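Local atomic coordinates of transaminase (Bacillus megaterium, PDB entry 5G0A), a protein that probably transfers amino groups between amines or amino acids and carbonyl acceptors with pyridoxal-5'-phosphate as cofactor, as an S-selective class-III omega-transaminase. Residues L161-E174 with K403-N415. Sequence-based numbering, arbitrary orientation.
Sequences LRSYRSGLVGENSE and KLDRNFTHGMNPN
Near the subunit interface of this class-III aminotransferase, the loop-rich segment 161-174 curls round the type I turn T409-M412, which belongs to the long loop between strand 387-392 and helix 418-427. R162, its CG anti to the backbone N (chi1 -168°) and its chain extended as far as NE, sends NH1 to the O of N407 at 2.8 Å, in the guanidinium plane, while CG2 of T409 sits over the centre of one face. A leucine here would probably leave that carbonyl without its charged donor and T409 CG2 without the flat surface beneath it. T409 suits its place by using both branches: OG1 donates to OE2 of E174 at 2.6 Å, on the anti lone pair, and accepts the N-H of G411 in an ST turn. G411 lies where a side chain would collide with O of S173; its CA makes a CA-H...O contact with O of G170, 3.4 Å. Branched V169 lays CG2 against G411 N (3.4 Å) while CG1 faces CB of T409. H410 presents its edge to Y164 in an offset edge-to-face pair, planes at 84°, and its ND1 is hydrogen-bonded to E326 of the second subunit. A water accepts from S163 OG at 2.7 Å and donates to the carbonyls of R406 and F408. R162 thus holds the carbonyl before the turn, poorly ordered E174 probably grips T409 loosely, and H410 ties these mostly irregular segments to the neighbouring subunit.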
loop_
_atom_site.group_PDB
_atom_site.type_symbol
_atom_site.label_atom_id
_atom_site.label_comp_id
_atom_site.label_asym_id
_atom_site.label_seq_id
_atom_site.Cartn_x
_atom_site.Cartn_y
_atom_site.Cartn_z
ATOM N N LEU B 161 -8.518 10.509 13.602
ATOM C CA LEU B 161 -9.704 10.801 14.392
ATOM C C LEU B 161 -10.792 9.929 13.797
ATOM O O LEU B 161 -11.255 10.193 12.698
ATOM C CB LEU B 161 -10.057 12.297 14.285
ATOM C CG LEU B 161 -11.169 12.788 15.219
ATOM C CD1 LEU B 161 -10.763 12.602 16.670
ATOM C CD2 LEU B 161 -11.487 14.244 14.929
ATOM N N ARG B 162 -11.170 8.873 14.526
ATOM C CA ARG B 162 -11.984 7.767 13.995
ATOM C C ARG B 162 -13.301 8.208 13.358
ATOM O O ARG B 162 -13.747 7.635 12.357
ATOM C CB ARG B 162 -12.294 6.790 15.134
ATOM C CG ARG B 162 -12.883 5.473 14.689
ATOM C CD ARG B 162 -13.059 4.567 15.893
ATOM N NE ARG B 162 -13.699 3.309 15.523
ATOM C CZ ARG B 162 -14.413 2.562 16.360
ATOM N NH1 ARG B 162 -14.619 2.972 17.617
ATOM N NH2 ARG B 162 -14.940 1.412 15.934
ATOM N N SER B 163 -13.901 9.235 13.949
ATOM C CA SER B 163 -15.234 9.694 13.598
ATOM C C SER B 163 -15.257 10.705 12.458
ATOM O O SER B 163 -16.320 11.201 12.093
ATOM C CB SER B 163 -15.908 10.324 14.834
ATOM O OG SER B 163 -15.079 11.315 15.439
ATOM N N TYR B 164 -14.094 11.003 11.890
ATOM C CA TYR B 164 -14.017 12.023 10.860
ATOM C C TYR B 164 -13.237 11.578 9.629
ATOM O O TYR B 164 -12.628 12.401 8.949
ATOM C CB TYR B 164 -13.460 13.332 11.458
ATOM C CG TYR B 164 -14.535 14.105 12.182
ATOM C CD1 TYR B 164 -15.348 15.006 11.491
ATOM C CD2 TYR B 164 -14.770 13.907 13.540
ATOM C CE1 TYR B 164 -16.353 15.702 12.142
ATOM C CE2 TYR B 164 -15.771 14.610 14.199
ATOM C CZ TYR B 164 -16.559 15.493 13.490
ATOM O OH TYR B 164 -17.561 16.194 14.119
ATOM N N ARG B 165 -13.302 10.284 9.306
ATOM C CA ARG B 165 -12.547 9.760 8.179
ATOM C C ARG B 165 -13.427 9.375 6.979
ATOM O O ARG B 165 -13.090 8.474 6.217
ATOM C CB ARG B 165 -11.677 8.584 8.648
ATOM C CG ARG B 165 -10.497 8.995 9.526
ATOM C CD ARG B 165 -9.731 7.775 10.051
ATOM N NE ARG B 165 -9.440 6.819 8.982
ATOM C CZ ARG B 165 -8.503 6.987 8.049
ATOM N NH1 ARG B 165 -7.712 8.048 8.085
ATOM N NH2 ARG B 165 -8.345 6.070 7.095
ATOM N N SER B 166 -14.547 10.085 6.804
ATOM C CA SER B 166 -15.407 9.933 5.611
ATOM C C SER B 166 -15.983 8.535 5.374
ATOM O O SER B 166 -16.339 8.182 4.247
ATOM C CB SER B 166 -14.680 10.431 4.357
ATOM O OG SER B 166 -14.212 11.760 4.574
ATOM N N GLY B 167 -16.057 7.750 6.442
ATOM C CA GLY B 167 -16.741 6.453 6.393
ATOM C C GLY B 167 -18.219 6.598 6.683
ATOM O O GLY B 167 -18.732 7.708 6.858
ATOM N N LEU B 168 -18.901 5.456 6.730
ATOM C CA LEU B 168 -20.325 5.410 7.001
ATOM C C LEU B 168 -20.588 4.759 8.327
ATOM O O LEU B 168 -19.979 3.745 8.669
ATOM C CB LEU B 168 -21.034 4.611 5.922
ATOM C CG LEU B 168 -20.948 5.198 4.508
ATOM C CD1 LEU B 168 -21.564 4.221 3.520
ATOM C CD2 LEU B 168 -21.606 6.581 4.385
ATOM N N VAL B 169 -21.489 5.353 9.089
ATOM C CA VAL B 169 -21.913 4.709 10.330
ATOM C C VAL B 169 -23.429 4.582 10.306
ATOM O O VAL B 169 -24.096 5.125 9.409
ATOM C CB VAL B 169 -21.384 5.422 11.598
ATOM C CG1 VAL B 169 -19.868 5.257 11.725
ATOM C CG2 VAL B 169 -21.764 6.896 11.605
ATOM N N GLY B 170 -23.966 3.847 11.274
ATOM C CA GLY B 170 -25.394 3.588 11.325
ATOM C C GLY B 170 -26.153 4.682 12.043
ATOM O O GLY B 170 -25.566 5.582 12.651
ATOM N N GLU B 171 -27.474 4.581 11.975
ATOM C CA GLU B 171 -28.375 5.531 12.600
ATOM C C GLU B 171 -28.719 4.995 13.987
ATOM O O GLU B 171 -29.561 4.115 14.109
ATOM C CB GLU B 171 -29.629 5.638 11.735
ATOM C CG GLU B 171 -30.662 6.666 12.148
ATOM C CD GLU B 171 -31.888 6.595 11.258
ATOM O OE1 GLU B 171 -32.550 5.532 11.244
ATOM O OE2 GLU B 171 -32.173 7.581 10.551
ATOM N N ASN B 172 -28.038 5.506 15.015
ATOM C CA ASN B 172 -28.278 5.106 16.416
ATOM C C ASN B 172 -27.989 3.627 16.672
ATOM O O ASN B 172 -28.674 2.958 17.449
ATOM C CB ASN B 172 -29.699 5.487 16.859
ATOM C CG ASN B 172 -30.022 6.943 16.572
ATOM O OD1 ASN B 172 -29.222 7.836 16.862
ATOM N ND2 ASN B 172 -31.199 7.189 15.994
ATOM N N SER B 173 -26.972 3.127 15.983
ATOM C CA SER B 173 -26.481 1.773 16.161
ATOM C C SER B 173 -24.988 1.786 15.865
ATOM O O SER B 173 -24.562 2.330 14.850
ATOM C CB SER B 173 -27.209 0.811 15.218
ATOM O OG SER B 173 -26.501 -0.410 15.080
ATOM N N GLU B 174 -24.198 1.214 16.766
ATOM C CA GLU B 174 -22.755 1.105 16.555
ATOM C C GLU B 174 -22.373 -0.339 16.238
ATOM O O GLU B 174 -21.539 -0.945 16.918
ATOM C CB GLU B 174 -21.976 1.654 17.756
ATOM C CG GLU B 174 -21.990 3.175 17.854
ATOM C CD GLU B 174 -20.893 3.718 18.750
ATOM O OE1 GLU B 174 -20.955 3.483 19.975
ATOM O OE2 GLU B 174 -19.972 4.391 18.234
ATOM N N LYS B 403 -17.506 6.319 27.381
ATOM C CA LYS B 403 -16.232 5.631 27.640
ATOM C C LYS B 403 -15.261 5.666 26.461
ATOM O O LYS B 403 -14.070 5.898 26.659
ATOM C CB LYS B 403 -16.455 4.178 28.078
ATOM C CG LYS B 403 -15.248 3.581 28.789
ATOM C CD LYS B 403 -15.220 2.061 28.738
ATOM C CE LYS B 403 -14.055 1.530 29.561
ATOM N NZ LYS B 403 -13.669 0.147 29.178
ATOM N N LEU B 404 -15.771 5.428 25.250
ATOM C CA LEU B 404 -14.939 5.457 24.033
ATOM C C LEU B 404 -14.333 6.829 23.755
ATOM O O LEU B 404 -13.363 6.929 23.004
ATOM C CB LEU B 404 -15.709 4.945 22.802
ATOM C CG LEU B 404 -15.719 3.442 22.468
ATOM C CD1 LEU B 404 -16.807 3.125 21.442
ATOM C CD2 LEU B 404 -14.362 2.943 21.975
ATOM N N ASP B 405 -14.893 7.871 24.374
ATOM C CA ASP B 405 -14.329 9.232 24.329
ATOM C C ASP B 405 -13.974 9.601 22.880
ATOM O O ASP B 405 -14.840 9.536 22.013
ATOM C CB ASP B 405 -13.140 9.365 25.291
ATOM C CG ASP B 405 -12.705 10.815 25.510
ATOM O OD1 ASP B 405 -13.568 11.691 25.762
ATOM O OD2 ASP B 405 -11.485 11.067 25.457
ATOM N N ARG B 406 -12.714 9.927 22.610
ATOM C CA ARG B 406 -12.331 10.434 21.295
ATOM C C ARG B 406 -12.240 9.317 20.248
ATOM O O ARG B 406 -11.984 9.584 19.066
ATOM C CB ARG B 406 -11.039 11.262 21.381
ATOM C CG ARG B 406 -11.187 12.585 22.142
ATOM C CD ARG B 406 -9.824 13.157 22.527
ATOM N NE ARG B 406 -9.943 14.431 23.235
ATOM C CZ ARG B 406 -10.061 14.565 24.556
ATOM N NH1 ARG B 406 -10.072 13.493 25.347
ATOM N NH2 ARG B 406 -10.159 15.780 25.095
ATOM N N ASN B 407 -12.469 8.074 20.683
ATOM C CA ASN B 407 -12.569 6.923 19.782
ATOM C C ASN B 407 -14.021 6.536 19.486
ATOM O O ASN B 407 -14.282 5.462 18.944
ATOM C CB ASN B 407 -11.763 5.716 20.311
ATOM C CG ASN B 407 -10.286 5.798 19.956
ATOM O OD1 ASN B 407 -9.923 6.381 18.937
ATOM N ND2 ASN B 407 -9.424 5.211 20.798
ATOM N N PHE B 408 -14.962 7.424 19.819
ATOM C CA PHE B 408 -16.383 7.189 19.520
ATOM C C PHE B 408 -16.637 7.291 18.015
ATOM O O PHE B 408 -15.754 7.715 17.264
ATOM C CB PHE B 408 -17.288 8.175 20.302
ATOM C CG PHE B 408 -17.626 9.444 19.539
ATOM C CD1 PHE B 408 -16.620 10.284 19.065
ATOM C CD2 PHE B 408 -18.959 9.793 19.299
ATOM C CE1 PHE B 408 -16.937 11.434 18.352
ATOM C CE2 PHE B 408 -19.281 10.951 18.600
ATOM C CZ PHE B 408 -18.270 11.766 18.122
ATOM N N THR B 409 -17.830 6.887 17.580
ATOM C CA THR B 409 -18.263 7.092 16.202
ATOM C C THR B 409 -19.609 7.823 16.225
ATOM O O THR B 409 -20.296 7.850 17.260
ATOM C CB THR B 409 -18.416 5.777 15.400
ATOM O OG1 THR B 409 -19.634 5.122 15.767
ATOM C CG2 THR B 409 -17.221 4.830 15.625
ATOM N N HIS B 410 -19.987 8.401 15.090
ATOM C CA HIS B 410 -21.284 9.057 14.982
ATOM C C HIS B 410 -22.460 8.070 14.892
ATOM O O HIS B 410 -23.608 8.476 14.723
ATOM C CB HIS B 410 -21.303 10.058 13.818
ATOM C CG HIS B 410 -20.445 11.265 14.051
ATOM N ND1 HIS B 410 -19.147 11.354 13.596
ATOM C CD2 HIS B 410 -20.714 12.445 14.656
ATOM C CE1 HIS B 410 -18.640 12.528 13.937
ATOM N NE2 HIS B 410 -19.572 13.211 14.582
ATOM N N GLY B 411 -22.160 6.778 15.013
ATOM C CA GLY B 411 -23.183 5.735 15.117
ATOM C C GLY B 411 -23.963 5.855 16.417
ATOM O O GLY B 411 -25.076 5.359 16.519
ATOM N N MET B 412 -23.370 6.526 17.403
ATOM C CA MET B 412 -23.999 6.746 18.705
ATOM C C MET B 412 -25.279 7.561 18.583
ATOM O O MET B 412 -25.409 8.411 17.701
ATOM C CB MET B 412 -23.052 7.505 19.637
ATOM C CG MET B 412 -22.034 6.658 20.370
ATOM S SD MET B 412 -21.333 7.588 21.748
ATOM C CE MET B 412 -22.660 7.489 22.953
ATOM N N ASN B 413 -26.208 7.301 19.496
ATOM C CA ASN B 413 -27.391 8.119 19.665
ATOM C C ASN B 413 -26.987 9.434 20.330
ATOM O O ASN B 413 -26.365 9.422 21.395
ATOM C CB ASN B 413 -28.430 7.367 20.516
ATOM C CG ASN B 413 -29.840 7.897 20.334
ATOM O OD1 ASN B 413 -30.059 9.100 20.182
ATOM N ND2 ASN B 413 -30.814 6.995 20.366
ATOM N N PRO B 414 -27.314 10.576 19.692
ATOM C CA PRO B 414 -26.952 11.872 20.280
ATOM C C PRO B 414 -27.669 12.180 21.605
ATOM O O PRO B 414 -27.238 13.073 22.339
ATOM C CB PRO B 414 -27.326 12.890 19.194
ATOM C CG PRO B 414 -28.207 12.167 18.228
ATOM C CD PRO B 414 -27.893 10.707 18.343
ATOM N N ASN B 415 -28.727 11.441 21.934
ATOM C CA ASN B 415 -29.347 11.610 23.256
ATOM C C ASN B 415 -28.519 10.997 24.404
ATOM O O ASN B 415 -28.889 11.105 25.576
ATOM C CB ASN B 415 -30.823 11.161 23.269
ATOM C CG ASN B 415 -31.002 9.655 23.154
ATOM O OD1 ASN B 415 -30.086 8.875 23.397
ATOM N ND2 ASN B 415 -32.214 9.240 22.797
HETATM O O HOH W 1 -10.099 8.961 17.256
HETATM O O HOH W 2 -13.742 9.527 17.015
#